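Local coordinates for protein membrane-bound protease PH1510 (Pyrococcus horikoshii, PDB 6M4B) that cleaves proteins, preferentially near hydrophobic or aromatic residues, and degrades casein and a stomatin homolog in vitro through its serine-type protease domain, at residues 144-149 / 163-168; 84-89 / 148-153; 173-178 / 203-208; 29-34 / 40-45. The protein carries 1 engineered substitution. One frame throughout, in Å; residues are numbered along the deposited sequence.

Interaction 1 (144-149 / 163-168); sequences ATIAEE and LKYGVI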
loop_
_atom_site.group_PDB
_atom_site.type_symbol
_atom_site.label_atom_id
_atom_site.label_comp_id
_atom_site.label_asym_id
_atom_site.label_seq_id
_atom_site.Cartn_x
_atom_site.Cartn_y
_atom_site.Cartn_z
ATOM N N ALA A 144 -10.151 -9.921 -8.835
ATOM C CA ALA A 144 -9.792 -10.122 -7.427
ATOM C C ALA A 144 -10.118 -11.538 -6.898
ATOM O O ALA A 144 -9.419 -12.027 -6.025
ATOM C CB ALA A 144 -10.507 -9.083 -6.577
ATOM N N THR A 145 -11.111 -12.213 -7.488
ATOM C CA THR A 145 -11.394 -13.602 -7.192
ATOM C C THR A 145 -10.208 -14.472 -7.588
ATOM O O THR A 145 -9.690 -15.248 -6.765
ATOM C CB THR A 145 -12.652 -14.050 -7.946
ATOM O OG1 THR A 145 -13.751 -13.288 -7.489
ATOM C CG2 THR A 145 -12.955 -15.538 -7.767
ATOM N N ILE A 146 -9.731 -14.303 -8.825
ATOM C CA ILE A 146 -8.549 -15.036 -9.296
ATOM C C ILE A 146 -7.340 -14.667 -8.488
ATOM O O ILE A 146 -6.568 -15.554 -8.118
ATOM C CB ILE A 146 -8.235 -14.786 -10.798
ATOM C CG1 ILE A 146 -9.309 -15.462 -11.658
ATOM C CG2 ILE A 146 -6.851 -15.313 -11.184
ATOM C CD1 ILE A 146 -9.320 -16.980 -11.610
ATOM N N ALA A 147 -7.169 -13.384 -8.207
ATOM C CA ALA A 147 -6.016 -12.949 -7.397
ATOM C C ALA A 147 -5.993 -13.659 -6.037
ATOM O O ALA A 147 -4.944 -14.092 -5.575
ATOM C CB ALA A 147 -5.997 -11.434 -7.210
ATOM N N GLU A 148 -7.152 -13.759 -5.406
ATOM C CA GLU A 148 -7.284 -14.482 -4.128
ATOM C C GLU A 148 -6.887 -15.951 -4.322
ATOM O O GLU A 148 -6.091 -16.477 -3.567
ATOM C CB GLU A 148 -8.714 -14.383 -3.577
ATOM C CG GLU A 148 -8.872 -15.128 -2.253
ATOM C CD GLU A 148 -10.233 -14.956 -1.561
ATOM O OE1 GLU A 148 -10.512 -15.742 -0.655
ATOM O OE2 GLU A 148 -11.042 -14.100 -1.911
ATOM N N GLU A 149 -7.356 -16.571 -5.398
ATOM C CA GLU A 149 -6.963 -17.949 -5.665
ATOM C C GLU A 149 -5.494 -18.182 -5.886
ATOM O O GLU A 149 -5.010 -19.281 -5.598
ATOM C CB GLU A 149 -7.779 -18.554 -6.781
ATOM C CG GLU A 149 -9.295 -18.533 -6.495
ATOM C CD GLU A 149 -10.107 -19.098 -7.639
ATOM O OE1 GLU A 149 -9.515 -19.638 -8.571
ATOM O OE2 GLU A 149 -11.333 -19.056 -7.587
ATOM N N LEU A 163 -5.115 -13.724 -19.551
ATOM C CA LEU A 163 -5.806 -12.681 -20.335
ATOM C C LEU A 163 -7.315 -12.885 -20.277
ATOM O O LEU A 163 -8.107 -11.938 -20.084
ATOM C CB LEU A 163 -5.349 -12.700 -21.784
ATOM C CG LEU A 163 -5.945 -11.614 -22.697
ATOM C CD1 LEU A 163 -5.293 -10.258 -22.400
ATOM C CD2 LEU A 163 -5.748 -11.963 -24.177
ATOM N N LYS A 164 -7.719 -14.133 -20.494
ATOM C CA LYS A 164 -9.118 -14.506 -20.524
ATOM C C LYS A 164 -9.803 -14.211 -19.194
ATOM O O LYS A 164 -10.892 -13.672 -19.179
ATOM C CB LYS A 164 -9.241 -15.989 -20.858
ATOM C CG LYS A 164 -10.668 -16.493 -20.962
ATOM C CD LYS A 164 -10.760 -18.028 -21.042
ATOM C CE LYS A 164 -11.528 -18.504 -22.280
ATOM N NZ LYS A 164 -11.913 -19.946 -22.218
ATOM N N TYR A 165 -9.171 -14.530 -18.073
ATOM C CA TYR A 165 -9.813 -14.259 -16.777
ATOM C C TYR A 165 -9.628 -12.812 -16.247
ATOM O O TYR A 165 -10.016 -12.565 -15.124
ATOM C CB TYR A 165 -9.396 -15.296 -15.717
ATOM C CG TYR A 165 -9.823 -16.757 -15.932
ATOM C CD1 TYR A 165 -11.161 -17.148 -15.854
ATOM C CD2 TYR A 165 -8.872 -17.760 -16.140
ATOM C CE1 TYR A 165 -11.518 -18.480 -16.032
ATOM C CE2 TYR A 165 -9.222 -19.088 -16.331
ATOM C CZ TYR A 165 -10.549 -19.441 -16.269
ATOM O OH TYR A 165 -10.929 -20.751 -16.436
ATOM N N GLY A 166 -9.096 -11.860 -17.035
ATOM C CA GLY A 166 -9.073 -10.443 -16.649
ATOM C C GLY A 166 -8.028 -10.096 -15.585
ATOM O O GLY A 166 -8.252 -9.189 -14.764
ATOM N N VAL A 167 -6.911 -10.832 -15.590
ATOM C CA VAL A 167 -5.760 -10.605 -14.723
ATOM C C VAL A 167 -4.657 -9.765 -15.382
ATOM O O VAL A 167 -3.977 -9.006 -14.707
ATOM C CB VAL A 167 -5.115 -11.947 -14.353
ATOM C CG1 VAL A 167 -3.891 -11.778 -13.494
ATOM C CG2 VAL A 167 -6.144 -12.786 -13.645
ATOM N N ILE A 168 -4.449 -9.941 -16.681
ATOM C CA ILE A 168 -3.450 -9.155 -17.424
ATOM C C ILE A 168 -4.134 -8.488 -18.622
ATOM O O ILE A 168 -5.279 -8.773 -18.935
ATOM C CB ILE A 168 -2.290 -10.035 -17.914
ATOM C CG1 ILE A 168 -2.769 -11.053 -18.959
ATOM C CG2 ILE A 168 -1.646 -10.772 -16.745
ATOM C CD1 ILE A 168 -1.651 -11.828 -19.608
#
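The one aromatic ring of this contact, that of Tyr165, is met at a slant by the end of Ile146, whose CD1 lies 4.4 Å from Tyr165 CG, near the root of the ring. The firmer touch is one atom further in, where Ile146 CG1 approaches Tyr165 CB at 4.1 Å, the two side chains crossing at roughly a right angle. Ile146 divides its branches between two partners. CG2 stands opposite the backbone N (chi1, measured to CG1, is -70°), and from there it presses on Val167 CG2 at 3.6 Å, while CG1, beside the N, serves Tyr165. A branched residue thus suits a helix face that must fill two neighbouring positions at once. Both of its partners follow the end of helix 159-164, which is closed by a Schellman motif. Gly166 is its C-prime residue, with a positive phi of 75° that a residue lacking a side chain adopts readily; its N bonds to Leu163 O at 3.2 Å, and Val167 N reaches further back into the helix. The turn delivers Val167 to the buried side and leaves Tyr165 more exposed. Asn143, just before helix 144-152, ties the two segments in a polar way: its OD1 accepts from Ile146 N and its ND2 donates to Tyr165 O. Leu155 also packs on Ile146, and the side chain of Cys106, in the substrate-binding segment, lies about 9 Å from that of Ile146.

Interaction 2 (84-89 / 148-153); sequences AGTYIA and EEFITK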
loop_
_atom_site.group_PDB
_atom_site.type_symbol
_atom_site.label_atom_id
_atom_site.label_comp_id
_atom_site.label_asym_id
_atom_site.label_seq_id
_atom_site.Cartn_x
_atom_site.Cartn_y
_atom_site.Cartn_z
ATOM N N ALA A 84 5.891 -13.329 -4.780
ATOM C CA ALA A 84 6.034 -11.882 -4.691
ATOM C C ALA A 84 5.958 -11.164 -6.049
ATOM O O ALA A 84 5.504 -10.028 -6.116
ATOM C CB ALA A 84 7.326 -11.508 -4.022
ATOM N N GLY A 85 6.380 -11.840 -7.110
ATOM C CA GLY A 85 6.360 -11.287 -8.451
ATOM C C GLY A 85 4.961 -10.995 -8.973
ATOM O O GLY A 85 4.797 -10.089 -9.804
ATOM N N THR A 86 3.973 -11.807 -8.546
ATOM C CA THR A 86 2.605 -11.619 -8.960
ATOM C C THR A 86 2.061 -10.278 -8.496
ATOM O O THR A 86 1.377 -9.601 -9.255
ATOM C CB THR A 86 1.770 -12.741 -8.422
ATOM O OG1 THR A 86 2.263 -13.977 -8.976
ATOM C CG2 THR A 86 0.343 -12.594 -8.793
ATOM N N TYR A 87 2.423 -9.886 -7.261
ATOM C CA TYR A 87 2.001 -8.654 -6.645
ATOM C C TYR A 87 2.618 -7.440 -7.368
ATOM O O TYR A 87 1.954 -6.439 -7.551
ATOM C CB TYR A 87 2.419 -8.584 -5.149
ATOM C CG TYR A 87 1.790 -9.636 -4.207
ATOM C CD1 TYR A 87 2.262 -10.950 -4.157
ATOM C CD2 TYR A 87 0.784 -9.282 -3.308
ATOM C CE1 TYR A 87 1.727 -11.874 -3.275
ATOM C CE2 TYR A 87 0.279 -10.187 -2.412
ATOM C CZ TYR A 87 0.758 -11.470 -2.389
ATOM O OH TYR A 87 0.243 -12.360 -1.527
ATOM N N ILE A 88 3.881 -7.544 -7.779
ATOM C CA ILE A 88 4.548 -6.484 -8.537
ATOM C C ILE A 88 3.765 -6.253 -9.818
ATOM O O ILE A 88 3.408 -5.134 -10.132
ATOM C CB ILE A 88 6.033 -6.865 -8.824
ATOM C CG1 ILE A 88 6.848 -6.943 -7.506
ATOM C CG2 ILE A 88 6.734 -5.854 -9.745
ATOM C CD1 ILE A 88 8.200 -7.627 -7.633
ATOM N N ALA A 89 3.429 -7.344 -10.506
ATOM C CA ALA A 89 2.592 -7.264 -11.677
ATOM C C ALA A 89 1.210 -6.653 -11.404
ATOM O O ALA A 89 0.857 -5.643 -12.056
ATOM C CB ALA A 89 2.430 -8.624 -12.304
ATOM N N GLU A 148 -7.152 -13.759 -5.406
ATOM C CA GLU A 148 -7.284 -14.482 -4.128
ATOM C C GLU A 148 -6.887 -15.951 -4.322
ATOM O O GLU A 148 -6.091 -16.477 -3.567
ATOM C CB GLU A 148 -8.714 -14.383 -3.577
ATOM C CG GLU A 148 -8.872 -15.128 -2.253
ATOM C CD GLU A 148 -10.233 -14.956 -1.561
ATOM O OE1 GLU A 148 -10.512 -15.742 -0.655
ATOM O OE2 GLU A 148 -11.042 -14.100 -1.911
ATOM N N GLU A 149 -7.356 -16.571 -5.398
ATOM C CA GLU A 149 -6.963 -17.949 -5.665
ATOM C C GLU A 149 -5.494 -18.182 -5.886
ATOM O O GLU A 149 -5.010 -19.281 -5.598
ATOM C CB GLU A 149 -7.779 -18.554 -6.781
ATOM C CG GLU A 149 -9.295 -18.533 -6.495
ATOM C CD GLU A 149 -10.107 -19.098 -7.639
ATOM O OE1 GLU A 149 -9.515 -19.638 -8.571
ATOM O OE2 GLU A 149 -11.333 -19.056 -7.587
ATOM N N PHE A 150 -4.746 -17.191 -6.361
ATOM C CA PHE A 150 -3.315 -17.380 -6.415
ATOM C C PHE A 150 -2.773 -17.803 -5.040
ATOM O O PHE A 150 -1.704 -18.408 -4.960
ATOM C CB PHE A 150 -2.543 -16.102 -6.825
ATOM C CG PHE A 150 -2.794 -15.597 -8.229
ATOM C CD1 PHE A 150 -3.172 -16.444 -9.267
ATOM C CD2 PHE A 150 -2.657 -14.219 -8.504
ATOM C CE1 PHE A 150 -3.377 -15.967 -10.548
ATOM C CE2 PHE A 150 -2.853 -13.726 -9.792
ATOM C CZ PHE A 150 -3.189 -14.608 -10.825
ATOM N N ILE A 151 -3.421 -17.343 -3.980
ATOM C CA ILE A 151 -3.020 -17.650 -2.630
ATOM C C ILE A 151 -3.754 -18.916 -2.170
ATOM O O ILE A 151 -3.110 -19.875 -1.773
ATOM C CB ILE A 151 -3.310 -16.470 -1.647
ATOM C CG1 ILE A 151 -2.343 -15.329 -1.888
ATOM C CG2 ILE A 151 -3.225 -16.901 -0.180
ATOM C CD1 ILE A 151 -2.608 -14.096 -1.058
ATOM N N THR A 152 -5.087 -18.904 -2.202
ATOM C CA THR A 152 -5.850 -19.950 -1.517
ATOM C C THR A 152 -5.724 -21.325 -2.203
ATOM O O THR A 152 -5.850 -22.337 -1.550
ATOM C CB THR A 152 -7.324 -19.612 -1.432
ATOM O OG1 THR A 152 -7.832 -19.415 -2.763
ATOM C CG2 THR A 152 -7.550 -18.368 -0.532
ATOM N N LYS A 153 -5.499 -21.335 -3.517
ATOM C CA LYS A 153 -5.328 -22.548 -4.309
ATOM C C LYS A 153 -3.915 -22.678 -4.837
ATOM O O LYS A 153 -3.583 -23.656 -5.466
ATOM C CB LYS A 153 -6.353 -22.532 -5.443
ATOM C CG LYS A 153 -7.726 -22.779 -4.888
ATOM C CD LYS A 153 -8.915 -22.705 -5.824
ATOM C CE LYS A 153 -10.189 -22.555 -4.985
ATOM N NZ LYS A 153 -11.401 -23.255 -5.523
#
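Thr86 meets Phe150 and Tyr87 meets Ile151 equally closely; the CA atoms of Thr86 and Phe150 are the nearest across the segments. The Thr86 CG2 methyl lies 3.4 Å from Phe150 CD2 and nearly as close to CE2, meeting the ring at a slant. The end of Tyr87 reaches across to Ile151 at about a right angle, its OH 3.4 Å from Ile151 CD1. No hydrogen bond links the segments. Thr86 suits its place by facing two ways: chi1, measured to OG1, is -61°, which leaves the methyl opposite the backbone N and toward Phe150, while OG1 bonds to Ala81 O and more weakly to Gly104 N. The next shell surrounds them. Cys106 touches both Thr86 and Phe150, and its backbone bonds to that of Phe150. Phe129 and Ile133 of helix 123-139 touch Tyr87; Ile130 and Pro108 touch Ile151. Arg107 NH1 binds Thr152 O, so helix 144-152 backs the substrate-binding segment 105-110. Ala83, the engineered replacement of the nucleophile, lies just before segment 84-89 in sequence, and helix 123-139 carries the active-site Lys124; a nucleophile close to the N-terminal part of a buried helix is characteristic of the ClpP-like serine protease fold.

Interaction 3 (173-178 / 203-208); sequences RDINEL and VEVRYL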
loop_
_atom_site.group_PDB
_atom_site.type_symbol
_atom_site.label_atom_id
_atom_site.label_comp_id
_atom_site.label_asym_id
_atom_site.label_seq_id
_atom_site.Cartn_x
_atom_site.Cartn_y
_atom_site.Cartn_z
ATOM N N ARG A 173 4.726 -11.423 -27.829
ATOM C CA ARG A 173 5.924 -12.198 -28.164
ATOM C C ARG A 173 7.195 -11.407 -27.984
ATOM O O ARG A 173 8.208 -11.991 -27.710
ATOM C CB ARG A 173 5.894 -12.590 -29.634
ATOM C CG ARG A 173 4.677 -13.388 -30.091
ATOM C CD ARG A 173 4.777 -13.759 -31.570
ATOM N NE ARG A 173 5.326 -12.716 -32.456
ATOM C CZ ARG A 173 4.610 -11.921 -33.246
ATOM N NH1 ARG A 173 5.247 -11.007 -34.004
ATOM N NH2 ARG A 173 3.267 -12.003 -33.269
ATOM N N ASP A 174 7.132 -10.082 -28.167
ATOM C CA ASP A 174 8.299 -9.222 -27.996
ATOM C C ASP A 174 7.902 -7.786 -27.736
ATOM O O ASP A 174 6.713 -7.472 -27.677
ATOM C CB ASP A 174 9.234 -9.277 -29.241
ATOM C CG ASP A 174 8.490 -9.001 -30.555
ATOM O OD1 ASP A 174 7.517 -8.208 -30.574
ATOM O OD2 ASP A 174 8.881 -9.599 -31.578
ATOM N N ILE A 175 8.915 -6.964 -27.489
ATOM C CA ILE A 175 8.724 -5.587 -27.182
ATOM C C ILE A 175 7.862 -4.906 -28.236
ATOM O O ILE A 175 6.939 -4.180 -27.917
ATOM C CB ILE A 175 10.059 -4.858 -26.956
ATOM C CG1 ILE A 175 10.748 -5.298 -25.638
ATOM C CG2 ILE A 175 9.821 -3.361 -26.875
ATOM C CD1 ILE A 175 9.951 -5.020 -24.358
ATOM N N ASN A 176 8.146 -5.152 -29.488
ATOM C CA ASN A 176 7.402 -4.513 -30.572
ATOM C C ASN A 176 5.889 -4.900 -30.588
ATOM O O ASN A 176 5.019 -4.031 -30.751
ATOM C CB ASN A 176 8.091 -4.882 -31.889
ATOM C CG ASN A 176 7.749 -3.940 -33.039
ATOM O OD1 ASN A 176 8.484 -2.952 -33.351
ATOM N ND2 ASN A 176 6.633 -4.246 -33.697
ATOM N N GLU A 177 5.576 -6.189 -30.394
ATOM C CA GLU A 177 4.168 -6.600 -30.289
ATOM C C GLU A 177 3.536 -5.994 -28.996
ATOM O O GLU A 177 2.388 -5.591 -29.012
ATOM C CB GLU A 177 3.984 -8.131 -30.392
ATOM C CG GLU A 177 2.540 -8.488 -30.731
ATOM C CD GLU A 177 2.204 -10.005 -30.857
ATOM O OE1 GLU A 177 2.630 -10.874 -30.058
ATOM O OE2 GLU A 177 1.400 -10.325 -31.757
ATOM N N LEU A 178 4.301 -5.886 -27.906
ATOM C CA LEU A 178 3.788 -5.282 -26.649
ATOM C C LEU A 178 3.359 -3.811 -26.875
ATOM O O LEU A 178 2.182 -3.438 -26.623
ATOM C CB LEU A 178 4.809 -5.414 -25.502
ATOM C CG LEU A 178 4.453 -4.875 -24.093
ATOM C CD1 LEU A 178 5.387 -5.441 -23.055
ATOM C CD2 LEU A 178 4.576 -3.359 -24.019
ATOM N N VAL A 203 7.679 5.488 -31.227
ATOM C CA VAL A 203 8.357 5.568 -29.947
ATOM C C VAL A 203 9.801 5.115 -30.079
ATOM O O VAL A 203 10.097 4.326 -30.927
ATOM C CB VAL A 203 7.567 4.778 -28.921
ATOM C CG1 VAL A 203 7.377 3.361 -29.368
ATOM C CG2 VAL A 203 8.303 4.761 -27.622
ATOM N N GLU A 204 10.710 5.727 -29.319
ATOM C CA GLU A 204 12.112 5.319 -29.309
ATOM C C GLU A 204 12.347 4.414 -28.143
ATOM O O GLU A 204 12.294 4.848 -27.017
ATOM C CB GLU A 204 13.037 6.530 -29.222
ATOM C CG GLU A 204 12.972 7.385 -30.485
ATOM C CD GLU A 204 13.773 8.672 -30.405
ATOM O OE1 GLU A 204 14.978 8.574 -30.031
ATOM O OE2 GLU A 204 13.190 9.748 -30.770
ATOM N N VAL A 205 12.623 3.152 -28.414
ATOM C CA VAL A 205 12.901 2.194 -27.360
ATOM C C VAL A 205 14.351 2.373 -26.919
ATOM O O VAL A 205 15.214 2.377 -27.747
ATOM C CB VAL A 205 12.692 0.778 -27.867
ATOM C CG1 VAL A 205 13.053 -0.234 -26.776
ATOM C CG2 VAL A 205 11.243 0.605 -28.336
ATOM N N ARG A 206 14.608 2.557 -25.628
ATOM C CA ARG A 206 15.984 2.595 -25.077
ATOM C C ARG A 206 16.150 1.589 -23.939
ATOM O O ARG A 206 15.298 1.497 -23.077
ATOM C CB ARG A 206 16.317 3.983 -24.560
ATOM C CG ARG A 206 16.309 5.063 -25.619
ATOM C CD ARG A 206 16.628 6.395 -24.972
ATOM N NE ARG A 206 16.779 7.472 -25.957
ATOM C CZ ARG A 206 16.852 8.765 -25.654
ATOM N NH1 ARG A 206 16.974 9.658 -26.626
ATOM N NH2 ARG A 206 16.794 9.175 -24.387
ATOM N N TYR A 207 17.221 0.818 -23.956
ATOM C CA TYR A 207 17.470 -0.230 -22.958
ATOM C C TYR A 207 18.284 0.355 -21.825
ATOM O O TYR A 207 19.202 1.081 -22.058
ATOM C CB TYR A 207 18.092 -1.497 -23.599
ATOM C CG TYR A 207 17.077 -2.258 -24.436
ATOM C CD1 TYR A 207 16.730 -1.813 -25.692
ATOM C CD2 TYR A 207 16.403 -3.402 -23.934
ATOM C CE1 TYR A 207 15.755 -2.473 -26.463
ATOM C CE2 TYR A 207 15.436 -4.083 -24.707
ATOM C CZ TYR A 207 15.101 -3.604 -25.965
ATOM O OH TYR A 207 14.157 -4.202 -26.803
ATOM N N LEU A 208 17.878 0.099 -20.592
ATOM C CA LEU A 208 18.655 0.503 -19.440
ATOM C C LEU A 208 19.388 -0.712 -18.978
ATOM O O LEU A 208 18.809 -1.816 -18.915
ATOM C CB LEU A 208 17.773 1.010 -18.300
ATOM C CG LEU A 208 17.033 2.294 -18.620
ATOM C CD1 LEU A 208 16.059 2.575 -17.511
ATOM C CD2 LEU A 208 17.999 3.461 -18.806
#
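Ile175 and Tyr207 lie alongside each other with their side chains pointing opposite ways, joining helix 175-182 to strand 204-207, an outermost strand of the parallel sheet at the heart of this alpha/beta, ClpP-like domain. The tyrosine starts out pointing beside the helix, and its length then brings the phenol end in, so that Tyr207 OH sits 3.8 Å from Ile175 CG1. Val205, two residues earlier, turns toward the helix and touches the same isoleucine, but more loosely: Val205 CG2 and Ile175 CG2 are 4.5 Å apart. In Ile175 the two branches part, CG1 beside the backbone N (chi1 -70°) and turned to Tyr207, CG2 turned to Val205. It also packs on Ile43, Glu45 and Tyr73 of inner strands, and it is buried, which suits a bulky apolar residue, whereas the tyrosine can remain largely exposed. The helix presents Ile175 from its first turn, and that turn is secured by polar side chains. Asp174 is the N-cap, its OD1 accepting from Glu177 N at 2.8 Å, almost along the C-O axis. Glu177 in turn reaches back to Arg173, the residue before the N-cap: OE1 takes the N-H of Arg173 on its anti lone pair (N-H...O 169°), and OE2 forms a salt bridge with Arg173 NH2 at 2.9 Å.

Interaction 4 (29-34 / 40-45); sequences RYITIA and EAIIIE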
loop_
_atom_site.group_PDB
_atom_site.type_symbol
_atom_site.label_atom_id
_atom_site.label_comp_id
_atom_site.label_asym_id
_atom_site.label_seq_id
_atom_site.Cartn_x
_atom_site.Cartn_y
_atom_site.Cartn_z
ATOM N N ARG A 29 16.009 2.714 -9.194
ATOM C CA ARG A 29 16.966 3.381 -10.088
ATOM C C ARG A 29 16.379 3.482 -11.493
ATOM O O ARG A 29 16.310 4.587 -12.044
ATOM C CB ARG A 29 18.326 2.642 -10.101
ATOM C CG ARG A 29 19.417 3.276 -10.968
ATOM C CD ARG A 29 20.779 2.512 -10.866
ATOM N NE ARG A 29 21.588 2.736 -12.081
ATOM C CZ ARG A 29 21.523 2.019 -13.212
ATOM N NH1 ARG A 29 22.319 2.338 -14.232
ATOM N NH2 ARG A 29 20.680 0.996 -13.348
ATOM N N TYR A 30 15.929 2.343 -12.037
ATOM C CA TYR A 30 15.369 2.292 -13.393
ATOM C C TYR A 30 14.150 3.233 -13.556
ATOM O O TYR A 30 14.013 3.956 -14.538
ATOM C CB TYR A 30 14.944 0.869 -13.749
ATOM C CG TYR A 30 16.054 -0.143 -13.939
ATOM C CD1 TYR A 30 17.201 0.165 -14.669
ATOM C CD2 TYR A 30 15.935 -1.443 -13.434
ATOM C CE1 TYR A 30 18.208 -0.782 -14.869
ATOM C CE2 TYR A 30 16.929 -2.399 -13.630
ATOM C CZ TYR A 30 18.076 -2.059 -14.347
ATOM O OH TYR A 30 19.081 -2.992 -14.557
ATOM N N ILE A 31 13.259 3.230 -12.584
ATOM C CA ILE A 31 12.070 4.081 -12.673
ATOM C C ILE A 31 12.475 5.547 -12.532
ATOM O O ILE A 31 11.932 6.413 -13.220
ATOM C CB ILE A 31 10.996 3.667 -11.633
ATOM C CG1 ILE A 31 10.479 2.264 -11.931
ATOM C CG2 ILE A 31 9.824 4.641 -11.625
ATOM C CD1 ILE A 31 9.694 1.612 -10.807
ATOM N N THR A 32 13.419 5.842 -11.635
ATOM C CA THR A 32 13.838 7.251 -11.432
ATOM C C THR A 32 14.428 7.820 -12.725
ATOM O O THR A 32 14.050 8.918 -13.182
ATOM C CB THR A 32 14.850 7.425 -10.265
ATOM O OG1 THR A 32 14.297 6.856 -9.073
ATOM C CG2 THR A 32 15.099 8.897 -10.013
ATOM N N ILE A 33 15.288 7.041 -13.350
ATOM C CA ILE A 33 15.869 7.439 -14.633
ATOM C C ILE A 33 14.775 7.778 -15.647
ATOM O O ILE A 33 14.742 8.870 -16.194
ATOM C CB ILE A 33 16.811 6.351 -15.190
ATOM C CG1 ILE A 33 18.078 6.284 -14.340
ATOM C CG2 ILE A 33 17.189 6.670 -16.637
ATOM C CD1 ILE A 33 18.944 5.057 -14.585
ATOM N N ALA A 34 13.854 6.841 -15.857
ATOM C CA ALA A 34 12.787 7.036 -16.815
ATOM C C ALA A 34 11.910 8.243 -16.487
ATOM O O ALA A 34 11.456 8.929 -17.399
ATOM C CB ALA A 34 11.934 5.775 -16.893
ATOM N N GLU A 40 7.590 8.159 -21.771
ATOM C CA GLU A 40 6.208 7.795 -21.979
ATOM C C GLU A 40 5.801 6.618 -21.073
ATOM O O GLU A 40 4.649 6.489 -20.722
ATOM C CB GLU A 40 6.022 7.424 -23.458
ATOM C CG GLU A 40 4.655 6.888 -23.874
ATOM C CD GLU A 40 3.553 7.880 -23.693
ATOM O OE1 GLU A 40 2.370 7.476 -23.690
ATOM O OE2 GLU A 40 3.865 9.071 -23.509
ATOM N N ALA A 41 6.753 5.736 -20.791
ATOM C CA ALA A 41 6.535 4.497 -20.013
ATOM C C ALA A 41 7.870 3.819 -19.799
ATOM O O ALA A 41 8.805 4.026 -20.592
ATOM C CB ALA A 41 5.574 3.523 -20.714
ATOM N N ILE A 42 7.942 2.987 -18.759
ATOM C CA ILE A 42 9.069 2.073 -18.595
ATOM C C ILE A 42 8.522 0.651 -18.569
ATOM O O ILE A 42 7.544 0.374 -17.884
ATOM C CB ILE A 42 9.915 2.398 -17.352
ATOM C CG1 ILE A 42 11.126 1.448 -17.282
ATOM C CG2 ILE A 42 9.110 2.368 -16.069
ATOM C CD1 ILE A 42 12.049 1.771 -16.139
ATOM N N ILE A 43 9.126 -0.224 -19.359
ATOM C CA ILE A 43 8.789 -1.634 -19.409
ATOM C C ILE A 43 9.857 -2.378 -18.608
ATOM O O ILE A 43 11.049 -2.179 -18.795
ATOM C CB ILE A 43 8.777 -2.197 -20.825
ATOM C CG1 ILE A 43 7.657 -1.518 -21.648
ATOM C CG2 ILE A 43 8.553 -3.719 -20.793
ATOM C CD1 ILE A 43 7.802 -1.714 -23.151
ATOM N N ILE A 44 9.405 -3.207 -17.682
ATOM C CA ILE A 44 10.286 -3.999 -16.880
ATOM C C ILE A 44 10.007 -5.426 -17.213
ATOM O O ILE A 44 8.924 -5.919 -16.953
ATOM C CB ILE A 44 10.133 -3.658 -15.408
ATOM C CG1 ILE A 44 10.700 -2.252 -15.223
ATOM C CG2 ILE A 44 10.848 -4.697 -14.553
ATOM C CD1 ILE A 44 10.485 -1.678 -13.867
ATOM N N GLU A 45 11.013 -6.062 -17.822
ATOM C CA GLU A 45 10.972 -7.470 -18.194
ATOM C C GLU A 45 11.310 -8.280 -16.938
ATOM O O GLU A 45 12.422 -8.197 -16.426
ATOM C CB GLU A 45 11.965 -7.769 -19.309
ATOM C CG GLU A 45 11.518 -7.218 -20.661
ATOM C CD GLU A 45 12.590 -7.321 -21.754
ATOM O OE1 GLU A 45 13.742 -7.678 -21.429
ATOM O OE2 GLU A 45 12.288 -7.027 -22.932
#
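Ile42 meets helix 21-36 with its longer branch fully extended: chi1 of -177° sets CG1 opposite the backbone N, and chi2 of 176° carries CD1 straight on to the backbone of Tyr30. There CD1 lies 3.3 Å from Tyr30 O and 3.9 Å from Tyr30 CB. The carbonyl oxygen it touches is already the acceptor of the helical bond from Ala34 N, so a methyl can lie against it without displacing that polar partner. One turn on, Ala34 CB faces Ile42 CB at 4.0 Å. A small residue suits this position, since it is here that the two backbones come closest, with the CA atoms of Ala34 and Ile42 6.5 Å apart. The helix belongs to the beta-alpha-beta crossover of strand 9-16, helix 21-36 and strand 41-47; the axes of 29-34 and 41-45 run nearly antiparallel, at 157° and 8.8 Å at closest approach. Ile31 covers the flank. Its CG1 stands 4.4 Å from Ile42 CG2, and CG1 is equally far from Ile44 CD1, so it bridges two strand residues that point to the same face of the sheet. Beta-branched isoleucines are at home in a strand and supply this face with apolar bulk. Val70 of the adjoining strand touches both Ile42 and Ile44, and Ala13 and Tyr11 of strand 9-16 touch Tyr30 and Ala34 in turn.

How the interactions relate
From the N terminus, interaction 4 comes first and closes a short loop, packing helix 21-36 on the strand that follows it. Interaction 2 then spans 58 residues, bringing helix 84-90 to helix 144-152. Interaction 1 opens on that same helix, sharing Glu148 and Glu149, so the two spans overlap there; they meet where Val167 CG1 packs on Phe150 CZ. Interaction 3 follows in series, and no contact lies within another. Interaction 3 touches interaction 4 through Leu178 with Ile43 and Leu208 with Tyr30. Interactions 3 and 4 thus join helices to the main sheet, while interactions 1 and 2, across the chain's centre from interaction 4, assemble the helical side near the substrate site.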